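Pantothenate kinase (Coxiella burnetii, PDB 3TQC) catalyses the ATP-dependent phosphorylation of pantothenate to 4'-phosphopantothenate, the first step of coenzyme A biosynthesis. Local coordinates at residues 22-27 against 60-65; 227-232 against 300-305; 93-98 against 197-202; 41-46 against 109-114. All blocks are in the same frame, centred on the assembly; numbering follows the deposited sequence.

Contact 1: 22-27 against 60-65; sequences QQWGNF and LPLSRL
P61 is the hub of this contact and meets two aromatic rings, F27 and W24. Its CB sits over the middle of the F27 ring, 3.9 Å from the centroid and only 2° off the ring normal. This is a CH-pi contact on one face of the phenyl group. P61 CG leans to one side of the same face and comes 4.0 Å from F27 CE2. The same CG also approaches W24, at 3.7 Å from NE1, from an oblique direction.

The six-membered ring of the indole meets L62 and, one turn on, L65. W24 CZ2 lies 3.6 Å from L62 CA, which sits at the ring edge, in plane. W24 CH2 lies 3.9 Å from L65 CD2. W24 CG is anti to the backbone N (chi1 -171°), and this swings the indole across to the helix although the CB bond itself does not aim there.

A second shell fixes the indole. W24 NE1 donates a hydrogen bond to the backbone O of I58, just before 60-65, and F19 packs edge-to-face with the ring. The polar NH is thus satisfied within an otherwise apolar contact.

W24 touches V316 of strand 313-319, and L62 and L65 touch L303 of strand 303-307, so both helices pack on the central sheet. F83 and L84 of the second subunit pack on P61 and W24 respectively, so the contact is part of the subunit interface. On another side, L62 meets L112 of helix 105-116.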
loop_
_atom_site.group_PDB
_atom_site.type_symbol
_atom_site.label_atom_id
_atom_site.label_comp_id
_atom_site.label_asym_id
_atom_site.label_seq_id
_atom_site.Cartn_x
_atom_site.Cartn_y
_atom_site.Cartn_z
ATOM N N GLN B 22 -24.092 6.820 15.965
ATOM C CA GLN B 22 -25.311 5.999 15.870
ATOM C C GLN B 22 -25.091 4.872 14.867
ATOM O O GLN B 22 -25.401 3.704 15.134
ATOM C CB GLN B 22 -26.531 6.845 15.459
ATOM C CG GLN B 22 -27.899 6.178 15.671
ATOM C CD GLN B 22 -28.304 5.176 14.567
ATOM O OE1 GLN B 22 -28.016 5.371 13.371
ATOM N NE2 GLN B 22 -28.989 4.106 14.969
ATOM N N GLN B 23 -24.549 5.222 13.713
ATOM C CA GLN B 23 -24.391 4.249 12.642
ATOM C C GLN B 23 -23.414 3.162 13.062
ATOM O O GLN B 23 -23.659 1.989 12.835
ATOM C CB GLN B 23 -23.943 4.940 11.358
ATOM C CG GLN B 23 -25.094 5.501 10.551
ATOM C CD GLN B 23 -24.689 6.664 9.667
ATOM O OE1 GLN B 23 -23.553 7.140 9.723
ATOM N NE2 GLN B 23 -25.630 7.142 8.855
ATOM N N TRP B 24 -22.322 3.557 13.705
ATOM C CA TRP B 24 -21.349 2.592 14.205
ATOM C C TRP B 24 -21.970 1.618 15.214
ATOM O O TRP B 24 -21.605 0.438 15.234
ATOM C CB TRP B 24 -20.149 3.307 14.832
ATOM C CG TRP B 24 -19.047 2.374 15.161
ATOM C CD1 TRP B 24 -18.699 1.922 16.396
ATOM C CD2 TRP B 24 -18.168 1.730 14.231
ATOM N NE1 TRP B 24 -17.639 1.057 16.293
ATOM C CE2 TRP B 24 -17.308 0.908 14.973
ATOM C CE3 TRP B 24 -18.042 1.756 12.842
ATOM C CZ2 TRP B 24 -16.328 0.133 14.379
ATOM C CZ3 TRP B 24 -17.062 0.997 12.253
ATOM C CH2 TRP B 24 -16.214 0.196 13.017
ATOM N N GLY B 25 -22.887 2.123 16.042
ATOM C CA GLY B 25 -23.633 1.303 17.009
ATOM C C GLY B 25 -24.739 0.438 16.424
ATOM O O GLY B 25 -25.269 -0.433 17.111
ATOM N N ASN B 26 -25.080 0.675 15.155
ATOM C CA ASN B 26 -26.040 -0.148 14.412
ATOM C C ASN B 26 -25.445 -1.466 13.845
ATOM O O ASN B 26 -26.120 -2.178 13.090
ATOM C CB ASN B 26 -26.632 0.703 13.278
ATOM C CG ASN B 26 -27.853 0.085 12.645
ATOM O OD1 ASN B 26 -28.959 0.160 13.184
ATOM N ND2 ASN B 26 -27.664 -0.510 11.472
ATOM N N PHE B 27 -24.194 -1.781 14.202
ATOM C CA PHE B 27 -23.544 -3.045 13.806
ATOM C C PHE B 27 -24.373 -4.301 14.120
ATOM O O PHE B 27 -25.062 -4.374 15.142
ATOM C CB PHE B 27 -22.148 -3.168 14.441
ATOM C CG PHE B 27 -22.157 -3.294 15.960
ATOM C CD1 PHE B 27 -22.000 -4.541 16.571
ATOM C CD2 PHE B 27 -22.296 -2.168 16.777
ATOM C CE1 PHE B 27 -21.992 -4.661 17.963
ATOM C CE2 PHE B 27 -22.291 -2.279 18.169
ATOM C CZ PHE B 27 -22.142 -3.531 18.763
ATOM N N LEU B 60 -14.781 -2.450 20.975
ATOM C CA LEU B 60 -15.202 -3.831 20.870
ATOM C C LEU B 60 -15.701 -4.148 19.453
ATOM O O LEU B 60 -15.181 -5.049 18.817
ATOM C CB LEU B 60 -16.234 -4.180 21.933
ATOM C CG LEU B 60 -16.744 -5.626 21.890
ATOM C CD1 LEU B 60 -15.578 -6.605 21.795
ATOM C CD2 LEU B 60 -17.604 -5.919 23.112
ATOM N N PRO B 61 -16.688 -3.393 18.941
ATOM C CA PRO B 61 -17.088 -3.694 17.556
ATOM C C PRO B 61 -15.984 -3.419 16.524
ATOM O O PRO B 61 -15.916 -4.105 15.500
ATOM C CB PRO B 61 -18.307 -2.790 17.314
ATOM C CG PRO B 61 -18.358 -1.840 18.466
ATOM C CD PRO B 61 -17.613 -2.464 19.606
ATOM N N LEU B 62 -15.133 -2.427 16.790
ATOM C CA LEU B 62 -13.992 -2.181 15.925
ATOM C C LEU B 62 -13.138 -3.435 15.896
ATOM O O LEU B 62 -12.732 -3.875 14.831
ATOM C CB LEU B 62 -13.177 -0.964 16.380
ATOM C CG LEU B 62 -11.868 -0.718 15.624
ATOM C CD1 LEU B 62 -12.089 -0.764 14.117
ATOM C CD2 LEU B 62 -11.192 0.606 16.036
ATOM N N SER B 63 -12.893 -4.025 17.061
ATOM C CA SER B 63 -12.090 -5.235 17.106
ATOM C C SER B 63 -12.755 -6.375 16.341
ATOM O O SER B 63 -12.069 -7.123 15.648
ATOM C CB SER B 63 -11.755 -5.652 18.538
ATOM O OG SER B 63 -12.871 -6.226 19.193
ATOM N N ARG B 64 -14.076 -6.496 16.441
ATOM C CA ARG B 64 -14.793 -7.512 15.674
ATOM C C ARG B 64 -14.666 -7.268 14.168
ATOM O O ARG B 64 -14.481 -8.213 13.413
ATOM C CB ARG B 64 -16.267 -7.577 16.078
ATOM C CG ARG B 64 -17.114 -8.622 15.309
ATOM C CD ARG B 64 -16.738 -10.030 15.690
ATOM N NE ARG B 64 -17.338 -11.054 14.836
ATOM C CZ ARG B 64 -16.807 -11.542 13.715
ATOM N NH1 ARG B 64 -15.660 -11.088 13.228
ATOM N NH2 ARG B 64 -17.447 -12.491 13.062
ATOM N N LEU B 65 -14.759 -6.013 13.734
ATOM C CA LEU B 65 -14.604 -5.693 12.313
ATOM C C LEU B 65 -13.230 -6.159 11.872
ATOM O O LEU B 65 -13.096 -6.886 10.911
ATOM C CB LEU B 65 -14.779 -4.194 12.044
ATOM C CG LEU B 65 -14.479 -3.721 10.603
ATOM C CD1 LEU B 65 -15.543 -4.198 9.642
ATOM C CD2 LEU B 65 -14.344 -2.220 10.518
#

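Contact 2: 227-232 against 300-305; sequences FDFSLF and RAQLIL
S230 and Q302 carry the polar side-chain part of this contact. Q302 OE1 accepts from S230 OG at 2.9 Å, with the hydroxyl 48° out of the carbonyl plane. It also takes a weak bond from S230 N. The Q302 chain is bent at chi2 (74°), which folds the amide back to the serine.

The backbone bonds are those of two parallel strands. L303 N donates to S230 O, F232 N to L303 O at 2.7 Å, and L305 N to F232 O at 2.9 Å. Q302 N adds a weak bond to S230 O.

Apolar contacts flank these bonds. Q302 CB stands over the centre of the F229 ring, 3.9 Å from its centroid, as a CH-pi contact. L303 CD1 lies at the edge of that ring. L231 and L303 run side by side on one face of the sheet, and L231 CG is 4.0 Å from L303 CD2. On the other face F232 CB meets A301 CB at 3.6 Å.

The pair belongs to the central sheet of this P-loop kinase, and F232 touches the P-loop. One glutamine oxygen accepts from S230 OG and, weakly, from S230 N, so a side chain probably stands in for a strand carbonyl at the start of the parallel pairing.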
loop_
_atom_site.group_PDB
_atom_site.type_symbol
_atom_site.label_atom_id
_atom_site.label_comp_id
_atom_site.label_asym_id
_atom_site.label_seq_id
_atom_site.Cartn_x
_atom_site.Cartn_y
_atom_site.Cartn_z
ATOM N N PHE B 227 2.335 -4.065 6.119
ATOM C CA PHE B 227 1.108 -4.240 6.867
ATOM C C PHE B 227 -0.096 -4.424 5.974
ATOM O O PHE B 227 -0.058 -4.157 4.775
ATOM C CB PHE B 227 0.922 -3.154 7.960
ATOM C CG PHE B 227 0.747 -1.744 7.466
ATOM C CD1 PHE B 227 -0.268 -1.401 6.581
ATOM C CD2 PHE B 227 1.543 -0.735 7.971
ATOM C CE1 PHE B 227 -0.468 -0.057 6.179
ATOM C CE2 PHE B 227 1.370 0.602 7.565
ATOM C CZ PHE B 227 0.360 0.936 6.674
ATOM N N ASP B 228 -1.167 -4.905 6.586
ATOM C CA ASP B 228 -2.351 -5.337 5.871
ATOM C C ASP B 228 -3.517 -4.355 5.959
ATOM O O ASP B 228 -4.388 -4.319 5.094
ATOM C CB ASP B 228 -2.759 -6.683 6.460
ATOM C CG ASP B 228 -1.674 -7.709 6.305
ATOM O OD1 ASP B 228 -1.617 -8.285 5.201
ATOM O OD2 ASP B 228 -0.874 -7.918 7.251
ATOM N N PHE B 229 -3.524 -3.563 7.016
ATOM C CA PHE B 229 -4.639 -2.701 7.336
ATOM C C PHE B 229 -4.091 -1.572 8.176
ATOM O O PHE B 229 -3.197 -1.789 8.986
ATOM C CB PHE B 229 -5.642 -3.499 8.143
ATOM C CG PHE B 229 -6.966 -2.831 8.311
ATOM C CD1 PHE B 229 -8.044 -3.201 7.531
ATOM C CD2 PHE B 229 -7.148 -1.862 9.282
ATOM C CE1 PHE B 229 -9.292 -2.579 7.700
ATOM C CE2 PHE B 229 -8.374 -1.242 9.454
ATOM C CZ PHE B 229 -9.442 -1.596 8.668
ATOM N N SER B 230 -4.615 -0.373 8.009
ATOM C CA SER B 230 -4.175 0.738 8.842
ATOM C C SER B 230 -5.333 1.570 9.315
ATOM O O SER B 230 -6.304 1.769 8.583
ATOM C CB SER B 230 -3.200 1.624 8.083
ATOM O OG SER B 230 -3.789 2.037 6.878
ATOM N N LEU B 231 -5.210 2.037 10.555
ATOM C CA LEU B 231 -6.132 2.975 11.173
ATOM C C LEU B 231 -5.391 4.278 11.287
ATOM O O LEU B 231 -4.213 4.287 11.621
ATOM C CB LEU B 231 -6.492 2.555 12.596
ATOM C CG LEU B 231 -7.406 1.373 12.905
ATOM C CD1 LEU B 231 -6.706 0.047 12.654
ATOM C CD2 LEU B 231 -7.843 1.473 14.358
ATOM N N PHE B 232 -6.073 5.380 11.041
ATOM C CA PHE B 232 -5.510 6.681 11.341
ATOM C C PHE B 232 -6.418 7.299 12.399
ATOM O O PHE B 232 -7.621 7.347 12.206
ATOM C CB PHE B 232 -5.423 7.548 10.094
ATOM C CG PHE B 232 -4.736 8.879 10.309
ATOM C CD1 PHE B 232 -3.427 9.071 9.911
ATOM C CD2 PHE B 232 -5.422 9.943 10.873
ATOM C CE1 PHE B 232 -2.807 10.287 10.087
ATOM C CE2 PHE B 232 -4.814 11.158 11.050
ATOM C CZ PHE B 232 -3.491 11.328 10.660
ATOM N N ARG B 300 -4.225 7.558 3.259
ATOM C CA ARG B 300 -3.723 6.230 2.901
ATOM C C ARG B 300 -4.302 5.140 3.804
ATOM O O ARG B 300 -4.184 3.987 3.493
ATOM C CB ARG B 300 -2.200 6.169 2.947
ATOM C CG ARG B 300 -1.501 7.092 1.989
ATOM C CD ARG B 300 -0.041 6.699 1.861
ATOM N NE ARG B 300 0.083 5.337 1.338
ATOM C CZ ARG B 300 0.976 4.434 1.736
ATOM N NH1 ARG B 300 1.874 4.721 2.673
ATOM N NH2 ARG B 300 0.952 3.216 1.187
ATOM N N ALA B 301 -4.900 5.529 4.924
ATOM C CA ALA B 301 -5.442 4.612 5.908
ATOM C C ALA B 301 -6.695 3.955 5.410
ATOM O O ALA B 301 -7.466 4.560 4.668
ATOM C CB ALA B 301 -5.750 5.352 7.202
ATOM N N GLN B 302 -6.897 2.712 5.821
ATOM C CA GLN B 302 -8.125 1.979 5.509
ATOM C C GLN B 302 -9.274 2.483 6.391
ATOM O O GLN B 302 -10.418 2.515 5.978
ATOM C CB GLN B 302 -7.944 0.481 5.740
ATOM C CG GLN B 302 -7.351 -0.280 4.598
ATOM C CD GLN B 302 -5.886 -0.024 4.449
ATOM O OE1 GLN B 302 -5.127 -0.115 5.414
ATOM N NE2 GLN B 302 -5.472 0.330 3.234
ATOM N N LEU B 303 -8.943 2.860 7.613
ATOM C CA LEU B 303 -9.934 3.249 8.588
ATOM C C LEU B 303 -9.473 4.525 9.276
ATOM O O LEU B 303 -8.329 4.630 9.712
ATOM C CB LEU B 303 -10.095 2.123 9.604
ATOM C CG LEU B 303 -11.248 2.177 10.595
ATOM C CD1 LEU B 303 -11.632 0.755 10.978
ATOM C CD2 LEU B 303 -10.860 2.963 11.820
ATOM N N ILE B 304 -10.345 5.513 9.345
ATOM C CA ILE B 304 -10.019 6.717 10.080
ATOM C C ILE B 304 -10.988 6.844 11.225
ATOM O O ILE B 304 -12.191 6.797 11.027
ATOM C CB ILE B 304 -10.052 7.952 9.184
ATOM C CG1 ILE B 304 -9.021 7.796 8.057
ATOM C CG2 ILE B 304 -9.767 9.213 9.993
ATOM C CD1 ILE B 304 -9.260 8.723 6.902
ATOM N N LEU B 305 -10.444 6.952 12.428
ATOM C CA LEU B 305 -11.236 7.190 13.615
ATOM C C LEU B 305 -11.086 8.656 13.904
ATOM O O LEU B 305 -9.971 9.149 14.057
ATOM C CB LEU B 305 -10.712 6.400 14.800
ATOM C CG LEU B 305 -10.708 4.892 14.704
ATOM C CD1 LEU B 305 -10.006 4.318 15.943
ATOM C CD2 LEU B 305 -12.118 4.390 14.602
#

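Contact 3: 93-98 against 197-202; sequences YIIGIA and PDIVIL
I97 and I201 make the tightest apolar contact here, with I97 CD1 only 3.5 Å from I201 CG2. I97 CG1 lies anti to the carbonyl carbon (chi1 -57°), which carries CD1 to I201 CG2, the I201 branch anti to its backbone N. The two side chains cross at a slant. I95 CD1 meets I199 CG2 on the same face at 4.0 Å. Helix 105-116 covers this face, with S109 against both I97 and I201.

The opposite face carries I94, V200 and L202. I94 and V200 lie side by side, and I94 CG1 is 3.9 Å from V200 CB. I94 CG2 reaches L202 CB at 4.0 Å. G96 has no side chain opposite L202.

Between the faces, five backbone bonds join the parallel strands. I95 N donates to V200 O at 2.8 Å. I97 N to L202 O is 2.7 Å long.

The first end is looser. Y93 N still binds D198 O, at 3.0 Å, but the Y93 ring turns away toward helix 52-84. D198 is partly exposed, and its carboxylate serves partners beyond the strands, a salt bridge to K90 and the backbone N of N124.

The strand 93-99 leads into the P-loop, and I97 packs against K105. Backbone bonds and aliphatic contacts on both faces join the two strands, and the I97/I201 face packs against the helix that follows the P-loop. Within the two segments the only charged side chain is D198, at the start.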
loop_
_atom_site.group_PDB
_atom_site.type_symbol
_atom_site.label_atom_id
_atom_site.label_comp_id
_atom_site.label_asym_id
_atom_site.label_seq_id
_atom_site.Cartn_x
_atom_site.Cartn_y
_atom_site.Cartn_z
ATOM N N TYR B 93 -0.832 -11.073 10.625
ATOM C CA TYR B 93 -1.590 -9.985 10.073
ATOM C C TYR B 93 -1.149 -8.736 10.830
ATOM O O TYR B 93 -1.135 -8.751 12.047
ATOM C CB TYR B 93 -3.075 -10.245 10.284
ATOM C CG TYR B 93 -3.946 -9.338 9.477
ATOM C CD1 TYR B 93 -4.383 -9.708 8.224
ATOM C CD2 TYR B 93 -4.345 -8.100 9.975
ATOM C CE1 TYR B 93 -5.175 -8.874 7.483
ATOM C CE2 TYR B 93 -5.121 -7.260 9.240
ATOM C CZ TYR B 93 -5.553 -7.656 7.997
ATOM O OH TYR B 93 -6.342 -6.815 7.254
ATOM N N ILE B 94 -0.761 -7.682 10.123
ATOM C CA ILE B 94 -0.249 -6.481 10.777
ATOM C C ILE B 94 -1.170 -5.307 10.541
ATOM O O ILE B 94 -1.457 -4.961 9.396
ATOM C CB ILE B 94 1.143 -6.105 10.290
ATOM C CG1 ILE B 94 2.116 -7.276 10.481
ATOM C CG2 ILE B 94 1.637 -4.891 11.044
ATOM C CD1 ILE B 94 3.590 -6.861 10.458
ATOM N N ILE B 95 -1.614 -4.695 11.632
ATOM C CA ILE B 95 -2.520 -3.570 11.586
ATOM C C ILE B 95 -1.748 -2.313 11.993
ATOM O O ILE B 95 -1.160 -2.266 13.068
ATOM C CB ILE B 95 -3.694 -3.777 12.547
ATOM C CG1 ILE B 95 -4.525 -4.995 12.130
ATOM C CG2 ILE B 95 -4.594 -2.541 12.603
ATOM C CD1 ILE B 95 -5.507 -5.471 13.246
ATOM N N GLY B 96 -1.755 -1.301 11.140
ATOM C CA GLY B 96 -1.035 -0.067 11.397
ATOM C C GLY B 96 -1.920 0.910 12.131
ATOM O O GLY B 96 -3.110 1.008 11.842
ATOM N N ILE B 97 -1.359 1.614 13.114
ATOM C CA ILE B 97 -2.077 2.699 13.753
ATOM C C ILE B 97 -1.230 3.952 13.692
ATOM O O ILE B 97 -0.121 3.996 14.238
ATOM C CB ILE B 97 -2.426 2.395 15.191
ATOM C CG1 ILE B 97 -3.256 1.121 15.300
ATOM C CG2 ILE B 97 -3.247 3.551 15.795
ATOM C CD1 ILE B 97 -3.700 0.881 16.715
ATOM N N ALA B 98 -1.743 4.960 12.998
ATOM C CA ALA B 98 -1.027 6.208 12.767
ATOM C C ALA B 98 -1.859 7.366 13.324
ATOM O O ALA B 98 -3.020 7.191 13.686
ATOM C CB ALA B 98 -0.786 6.388 11.286
ATOM N N PRO B 197 3.212 -13.802 16.269
ATOM C CA PRO B 197 1.867 -13.769 16.818
ATOM C C PRO B 197 0.883 -13.805 15.657
ATOM O O PRO B 197 1.287 -13.818 14.495
ATOM C CB PRO B 197 1.815 -12.413 17.496
ATOM C CG PRO B 197 2.691 -11.557 16.636
ATOM C CD PRO B 197 3.802 -12.446 16.186
ATOM N N ASP B 198 -0.399 -13.822 15.956
ATOM C CA ASP B 198 -1.386 -13.837 14.906
ATOM C C ASP B 198 -1.554 -12.439 14.348
ATOM O O ASP B 198 -1.836 -12.262 13.171
ATOM C CB ASP B 198 -2.701 -14.351 15.471
ATOM C CG ASP B 198 -2.574 -15.748 15.998
ATOM O OD1 ASP B 198 -2.327 -16.649 15.151
ATOM O OD2 ASP B 198 -2.688 -15.925 17.241
ATOM N N ILE B 199 -1.386 -11.449 15.219
ATOM C CA ILE B 199 -1.577 -10.055 14.858
ATOM C C ILE B 199 -0.475 -9.212 15.463
ATOM O O ILE B 199 -0.081 -9.413 16.626
ATOM C CB ILE B 199 -2.934 -9.532 15.355
ATOM C CG1 ILE B 199 -4.086 -10.334 14.711
ATOM C CG2 ILE B 199 -3.050 -8.030 15.101
ATOM C CD1 ILE B 199 -5.484 -10.014 15.306
ATOM N N VAL B 200 0.050 -8.290 14.657
ATOM C CA VAL B 200 0.947 -7.278 15.145
ATOM C C VAL B 200 0.244 -5.958 14.949
ATOM O O VAL B 200 -0.228 -5.655 13.850
ATOM C CB VAL B 200 2.274 -7.265 14.358
ATOM C CG1 VAL B 200 3.140 -6.086 14.800
ATOM C CG2 VAL B 200 3.003 -8.608 14.531
ATOM N N ILE B 201 0.129 -5.174 16.011
ATOM C CA ILE B 201 -0.403 -3.837 15.880
ATOM C C ILE B 201 0.813 -2.942 15.826
ATOM O O ILE B 201 1.587 -2.894 16.768
ATOM C CB ILE B 201 -1.330 -3.455 17.048
ATOM C CG1 ILE B 201 -2.617 -4.285 17.003
ATOM C CG2 ILE B 201 -1.669 -1.956 17.011
ATOM C CD1 ILE B 201 -3.426 -4.233 18.280
ATOM N N LEU B 202 0.988 -2.246 14.712
ATOM C CA LEU B 202 2.147 -1.381 14.514
ATOM C C LEU B 202 1.717 0.068 14.682
ATOM O O LEU B 202 1.002 0.602 13.842
ATOM C CB LEU B 202 2.735 -1.616 13.121
ATOM C CG LEU B 202 3.975 -0.798 12.756
ATOM C CD1 LEU B 202 5.125 -1.098 13.712
ATOM C CD2 LEU B 202 4.369 -1.055 11.305
#

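Contact 4: 41-46 against 109-114; sequences DKLQGQ and SRVLKA
The flat groups that meet here are the Q46 amide and the R110 guanidinium, whose planes stand 58° apart. They do not stack. The two side chains cross at about a right angle, and the amide rests against the aliphatic part of the arginine. Q46 OE1 lies 4.0 Å from R110 CD, and Q46 CD is 4.0 Å from R110 CB. The guanidinium leads away from this contact. The bend of Q46 at chi2 (60°) brings the amide across R110 CB and CD, while its CG presses on V111 CG2 at 3.6 Å.

The other flank is apolar and centres on A114. K42 CB sits 3.7 Å from A114 CB, and L43 CD2 comes to 3.8 Å from the same methyl. L43 CD2 also reaches V111 CG1 at 4.0 Å, so one leucine methyl lies against two residues a turn apart. The K42 chain runs extended past A114, and its NZ is hydrogen-bonded to the hydroxyl of S117, which also bonds A114 O.

Next to the contact, Q44 NE2 donates to D41 O at 2.9 Å, an oxygen that also accepts from Q44 N. This ties the turn at 41-44. Further in, V55 packs on L43 and Y59 on V111, both from helix 52-84.

No hydrogen bond or salt bridge joins the two segments. The turn is held on the helix that follows the P-loop mostly by methyl and methylene contacts, with the Q46 amide laid on the arginine chain. Van der Waals contact and desolvation, not polar bonds, hold it, and the polar ends of K42 and R110 are directed past the interface.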
loop_
_atom_site.group_PDB
_atom_site.type_symbol
_atom_site.label_atom_id
_atom_site.label_comp_id
_atom_site.label_asym_id
_atom_site.label_seq_id
_atom_site.Cartn_x
_atom_site.Cartn_y
_atom_site.Cartn_z
ATOM N N ASP B 41 -10.237 -7.724 32.636
ATOM C CA ASP B 41 -8.902 -7.979 33.175
ATOM C C ASP B 41 -7.778 -7.477 32.235
ATOM O O ASP B 41 -6.880 -6.762 32.679
ATOM C CB ASP B 41 -8.728 -9.476 33.481
ATOM C CG ASP B 41 -7.288 -9.853 33.782
ATOM O OD1 ASP B 41 -6.480 -9.988 32.828
ATOM O OD2 ASP B 41 -6.969 -10.030 34.973
ATOM N N LYS B 42 -7.837 -7.850 30.957
ATOM C CA LYS B 42 -6.812 -7.436 29.974
ATOM C C LYS B 42 -6.777 -5.921 29.736
ATOM O O LYS B 42 -5.733 -5.369 29.429
ATOM C CB LYS B 42 -7.011 -8.149 28.630
ATOM C CG LYS B 42 -6.725 -9.624 28.688
ATOM C CD LYS B 42 -6.511 -10.242 27.323
ATOM C CE LYS B 42 -6.384 -11.754 27.441
ATOM N NZ LYS B 42 -6.304 -12.372 26.100
ATOM N N LEU B 43 -7.929 -5.274 29.890
ATOM C CA LEU B 43 -8.069 -3.832 29.699
ATOM C C LEU B 43 -7.697 -2.998 30.924
ATOM O O LEU B 43 -7.694 -1.764 30.833
ATOM C CB LEU B 43 -9.506 -3.509 29.281
ATOM C CG LEU B 43 -9.860 -3.979 27.869
ATOM C CD1 LEU B 43 -11.355 -4.162 27.708
ATOM C CD2 LEU B 43 -9.312 -2.996 26.839
ATOM N N GLN B 44 -7.387 -3.641 32.053
ATOM C CA GLN B 44 -6.991 -2.923 33.280
ATOM C C GLN B 44 -5.992 -1.801 33.007
ATOM O O GLN B 44 -4.970 -2.020 32.341
ATOM C CB GLN B 44 -6.362 -3.873 34.306
ATOM C CG GLN B 44 -7.342 -4.569 35.195
ATOM C CD GLN B 44 -6.666 -5.580 36.084
ATOM O OE1 GLN B 44 -6.639 -5.435 37.306
ATOM N NE2 GLN B 44 -6.097 -6.610 35.475
ATOM N N GLY B 45 -6.290 -0.612 33.537
ATOM C CA GLY B 45 -5.467 0.579 33.324
ATOM C C GLY B 45 -5.933 1.396 32.132
ATOM O O GLY B 45 -5.694 2.607 32.064
ATOM N N GLN B 46 -6.613 0.727 31.205
ATOM C CA GLN B 46 -7.064 1.325 29.965
ATOM C C GLN B 46 -8.555 1.665 30.040
ATOM O O GLN B 46 -8.981 2.702 29.554
ATOM C CB GLN B 46 -6.785 0.346 28.820
ATOM C CG GLN B 46 -6.007 0.936 27.686
ATOM C CD GLN B 46 -4.648 1.459 28.115
ATOM O OE1 GLN B 46 -3.919 0.811 28.867
ATOM N NE2 GLN B 46 -4.310 2.651 27.643
ATOM N N SER B 109 -3.949 1.212 20.483
ATOM C CA SER B 109 -3.277 -0.052 20.230
ATOM C C SER B 109 -3.387 -0.993 21.434
ATOM O O SER B 109 -3.550 -2.186 21.270
ATOM C CB SER B 109 -1.808 0.181 19.855
ATOM O OG SER B 109 -1.035 0.357 21.032
ATOM N N ARG B 110 -3.313 -0.460 22.648
ATOM C CA ARG B 110 -3.437 -1.303 23.824
ATOM C C ARG B 110 -4.865 -1.836 23.978
ATOM O O ARG B 110 -5.071 -2.973 24.402
ATOM C CB ARG B 110 -2.965 -0.568 25.087
ATOM C CG ARG B 110 -1.453 -0.328 25.069
ATOM C CD ARG B 110 -0.962 0.549 26.223
ATOM N NE ARG B 110 0.192 1.366 25.815
ATOM C CZ ARG B 110 0.983 2.047 26.645
ATOM N NH1 ARG B 110 0.774 2.035 27.964
ATOM N NH2 ARG B 110 1.998 2.748 26.146
ATOM N N VAL B 111 -5.848 -1.021 23.629
ATOM C CA VAL B 111 -7.227 -1.455 23.752
ATOM C C VAL B 111 -7.517 -2.555 22.733
ATOM O O VAL B 111 -8.099 -3.595 23.082
ATOM C CB VAL B 111 -8.207 -0.315 23.557
ATOM C CG1 VAL B 111 -9.639 -0.867 23.424
ATOM C CG2 VAL B 111 -8.075 0.652 24.714
ATOM N N LEU B 112 -7.085 -2.310 21.489
ATOM C CA LEU B 112 -7.254 -3.279 20.416
ATOM C C LEU B 112 -6.455 -4.547 20.662
ATOM O O LEU B 112 -6.906 -5.617 20.280
ATOM C CB LEU B 112 -6.899 -2.677 19.055
ATOM C CG LEU B 112 -7.911 -1.661 18.497
ATOM C CD1 LEU B 112 -7.536 -1.285 17.059
ATOM C CD2 LEU B 112 -9.333 -2.183 18.554
ATOM N N LYS B 113 -5.285 -4.438 21.291
ATOM C CA LYS B 113 -4.473 -5.617 21.600
ATOM C C LYS B 113 -5.238 -6.520 22.552
ATOM O O LYS B 113 -5.341 -7.717 22.306
ATOM C CB LYS B 113 -3.109 -5.249 22.191
ATOM C CG LYS B 113 -2.330 -6.431 22.843
ATOM C CD LYS B 113 -1.036 -5.918 23.488
ATOM C CE LYS B 113 -0.139 -7.027 24.088
ATOM N NZ LYS B 113 -0.931 -8.017 24.878
ATOM N N ALA B 114 -5.789 -5.948 23.616
ATOM C CA ALA B 114 -6.603 -6.710 24.548
ATOM C C ALA B 114 -7.836 -7.313 23.873
ATOM O O ALA B 114 -8.102 -8.487 24.048
ATOM C CB ALA B 114 -7.015 -5.856 25.740
#

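From the N terminus, contact 1 closes the first loop, bringing helix 21-25 to helix 52-84. Contact 4 starts inside that loop, at 41-46, and ends on helix 105-116, so contacts 1 and 4 cross. Contact 3 opens at 93-98, before contact 4 has closed, and these two also cross; it closes at 197-202. Contact 2 follows in series and closes the last loop, from 227-232 to 300-305. Contacts 2 and 3 share the central sheet, where strands 229-234 and 93-99 are neighbours. L62 of contact 1 packs on L231 and L305 of contact 2, and L112 of contact 4 touches L231. Helices 52-84 and 105-116 thus pack on the same face of the central sheet.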